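Local structure of type III effector HopA1 (Pseudomonas syringae pv. tomato str. DC3000, 4RSX) at residues D28-K31 with I32-D36. The protein is a type III effector, probably delivered by this plant pathogen into host cells; this chain is the C-terminal part of the protein. Sequence-based numbering, arbitrary orientation.
Sequences DIYK and IYKQD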
ATOM      1  N   ASP A  28      19.098   5.429  -1.657  1.00 24.14           N
ATOM      2  CA  ASP A  28      19.593   5.076  -0.328  1.00 24.36           C
ATOM      3  C   ASP A  28      18.501   5.331   0.701  1.00 25.58           C
ATOM      4  O   ASP A  28      18.151   4.448   1.495  1.00 24.24           O
ATOM      5  CB  ASP A  28      20.818   5.918   0.040  1.00 29.84           C
ATOM      6  CG  ASP A  28      22.051   5.522  -0.730  1.00 33.55           C
ATOM      7  OD1 ASP A  28      22.167   4.329  -1.086  1.00 32.11           O
ATOM      8  OD2 ASP A  28      22.900   6.411  -0.974  1.00 34.94           O
ATOM      9  N   ILE A  29      17.961   6.548   0.666  1.00 17.38           N
ATOM     10  CA  ILE A  29      16.915   6.948   1.589  1.00 17.70           C
ATOM     11  C   ILE A  29      15.742   5.988   1.476  1.00 18.91           C
ATOM     12  O   ILE A  29      15.198   5.543   2.484  1.00 18.14           O
ATOM     13  CB  ILE A  29      16.482   8.398   1.326  1.00 16.00           C
ATOM     14  CG1 ILE A  29      17.677   9.327   1.564  1.00 14.83           C
ATOM     15  CG2 ILE A  29      15.281   8.773   2.195  1.00 11.67           C
ATOM     16  CD1 ILE A  29      17.474  10.739   1.081  1.00 17.45           C
ATOM     17  N   TYR A  30      15.398   5.630   0.242  1.00 23.67           N
ATOM     18  CA  TYR A  30      14.295   4.716  -0.034  1.00 21.75           C
ATOM     19  C   TYR A  30      14.521   3.287   0.509  1.00 23.92           C
ATOM     20  O   TYR A  30      13.571   2.630   0.978  1.00 22.14           O
ATOM     21  CB  TYR A  30      14.044   4.691  -1.546  1.00 20.34           C
ATOM     22  CG  TYR A  30      12.983   3.722  -1.983  1.00 23.55           C
ATOM     23  CD1 TYR A  30      11.674   3.844  -1.524  1.00 19.32           C
ATOM     24  CD2 TYR A  30      13.279   2.689  -2.869  1.00 25.63           C
ATOM     25  CE1 TYR A  30      10.688   2.957  -1.927  1.00 21.64           C
ATOM     26  CE2 TYR A  30      12.299   1.796  -3.287  1.00 27.36           C
ATOM     27  CZ  TYR A  30      11.003   1.937  -2.815  1.00 30.57           C
ATOM     28  OH  TYR A  30      10.030   1.046  -3.218  1.00 33.12           O
ATOM     29  N   LYS A  31      15.762   2.802   0.441  1.00 22.51           N
ATOM     30  CA  LYS A  31      16.053   1.444   0.905  1.00 24.64           C
ATOM     31  C   LYS A  31      15.815   1.274   2.404  1.00 22.69           C
ATOM     32  O   LYS A  31      15.466   0.183   2.847  1.00 25.52           O
ATOM     33  CB  LYS A  31      17.473   1.017   0.528  1.00 30.35           C
ATOM     34  CG  LYS A  31      17.638   0.665  -0.961  1.00 36.98           C
ATOM     35  CD  LYS A  31      19.090   0.273  -1.287  1.00 41.58           C
ATOM     36  CE  LYS A  31      19.271   0.003  -2.780  1.00 51.48           C
ATOM     37  NZ  LYS A  31      20.706   0.058  -3.196  1.00 46.59           N
ATOM     38  N   ILE A  32      15.988   2.349   3.173  1.00 17.36           N
ATOM     39  CA  ILE A  32      15.657   2.318   4.601  1.00 21.83           C
ATOM     40  C   ILE A  32      14.174   1.995   4.827  1.00 18.05           C
ATOM     41  O   ILE A  32      13.834   1.211   5.714  1.00 17.74           O
ATOM     42  CB  ILE A  32      16.009   3.636   5.314  1.00 20.40           C
ATOM     43  CG1 ILE A  32      17.493   3.971   5.124  1.00 17.46           C
ATOM     44  CG2 ILE A  32      15.678   3.536   6.794  1.00 16.35           C
ATOM     45  CD1 ILE A  32      17.834   5.406   5.468  1.00 13.57           C
ATOM     46  N   TYR A  33      13.303   2.601   4.022  1.00 19.54           N
ATOM     47  CA  TYR A  33      11.867   2.299   4.035  1.00 18.92           C
ATOM     48  C   TYR A  33      11.589   0.855   3.618  1.00 21.21           C
ATOM     49  O   TYR A  33      10.730   0.195   4.208  1.00 17.92           O
ATOM     50  CB  TYR A  33      11.126   3.244   3.079  1.00 14.94           C
ATOM     51  CG  TYR A  33       9.648   2.965   2.933  1.00 13.28           C
ATOM     52  CD1 TYR A  33       8.729   3.634   3.714  1.00 11.30           C
ATOM     53  CD2 TYR A  33       9.172   2.040   2.009  1.00 12.42           C
ATOM     54  CE1 TYR A  33       7.388   3.402   3.584  1.00 12.58           C
ATOM     55  CE2 TYR A  33       7.824   1.788   1.886  1.00 12.59           C
ATOM     56  CZ  TYR A  33       6.938   2.482   2.673  1.00 11.71           C
ATOM     57  OH  TYR A  33       5.591   2.260   2.568  1.00 13.83           O
ATOM     58  N   LYS A  34      12.273   0.389   2.571  1.00 22.62           N
ATOM     59  CA  LYS A  34      12.100  -0.986   2.089  1.00 27.69           C
ATOM     60  C   LYS A  34      12.591  -2.000   3.117  1.00 30.78           C
ATOM     61  O   LYS A  34      11.939  -3.016   3.351  1.00 32.48           O
ATOM     62  CB  LYS A  34      12.847  -1.198   0.769  1.00 30.71           C
ATOM     63  CG  LYS A  34      12.076  -0.777  -0.477  1.00 39.63           C
ATOM     64  CD  LYS A  34      11.506  -1.993  -1.226  1.00 53.24           C
ATOM     65  CE  LYS A  34      12.568  -2.719  -2.062  1.00 55.50           C
ATOM     66  NZ  LYS A  34      12.006  -3.883  -2.832  1.00 56.43           N
ATOM     67  N   GLN A  35      13.740  -1.704   3.729  1.00 32.79           N
ATOM     68  CA  GLN A  35      14.351  -2.551   4.756  1.00 30.74           C
ATOM     69  C   GLN A  35      13.467  -2.726   5.987  1.00 30.28           C
ATOM     70  O   GLN A  35      13.665  -3.665   6.752  1.00 34.98           O
ATOM     71  CB  GLN A  35      15.728  -1.993   5.168  1.00 34.04           C
ATOM     72  CG  GLN A  35      16.871  -2.274   4.164  1.00 41.04           C
ATOM     73  CD  GLN A  35      18.137  -1.445   4.432  1.00 46.38           C
ATOM     74  OE1 GLN A  35      18.278  -0.812   5.484  1.00 46.84           O
ATOM     75  NE2 GLN A  35      19.053  -1.439   3.465  1.00 44.48           N
ATOM     76  N   ASP A  36      12.497  -1.832   6.175  1.00 24.85           N
ATOM     77  CA  ASP A  36      11.634  -1.875   7.358  1.00 28.25           C
ATOM     78  C   ASP A  36      10.358  -2.708   7.135  1.00 30.60           C
ATOM     79  O   ASP A  36       9.477  -2.748   7.984  1.00 32.12           O
ATOM     80  CB  ASP A  36      11.306  -0.447   7.842  1.00 30.92           C
ATOM     81  CG  ASP A  36      10.495  -0.419   9.150  1.00 29.07           C
ATOM     82  OD1 ASP A  36      11.071  -0.598  10.245  1.00 34.55           O
ATOM     83  OD2 ASP A  36       9.269  -0.193   9.080  1.00 33.09           O
TER
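Gln35 N donates to Lys31 O over 2.7 Å, a short bond whose donor is tilted 23° from the carbonyl plane. The same oxygen lies close to the aliphatic part of the glutamine side chain, with Gln35 CG 3.1 Å from Lys31 O, because CG stands beside the backbone N (chi1 -77°). Beyond CG the chain continues extended, with CD also near Lys31 O. One step earlier, Lys34 N reaches Tyr30 O at 3.0 Å, this time in the carbonyl plane. Bonds from residue i+4 to residue i such as these define the alpha-helix, here within helix 26-35, and the same spacing lets side chains meet along one flank. Tyr30 and Lys34 illustrate this: Lys34 CG sits over one face of the phenol ring in a CH-pi contact, 4.1 Å from the Tyr30 ring centroid and 26° off the ring normal. The contact is displaced toward the hydroxyl end, with Lys34 CG 3.7 Å from Tyr30 CZ. The bend at chi2 of Lys34 lays CD 3.9 Å from Tyr30 OH; a second bend, at chi3, turns the rest of the chain. Next to this pair, Tyr33 CD2 approaches Tyr30 CE1 obliquely at 4.3 Å, while the other surroundings of the Tyr33 ring include Trp14 of helix 2-19. Nearer the start of the helix, Ile32 N makes two weak bonds, to Asp28 O and to Ile29 O. Ile29 O also accepts a hydrogen bond from Trp14 NE1, joining the backbone of this short helix to helix 2-19, and the Ile29 side chain packs on Ala220 and Ile223 of helix 215-228.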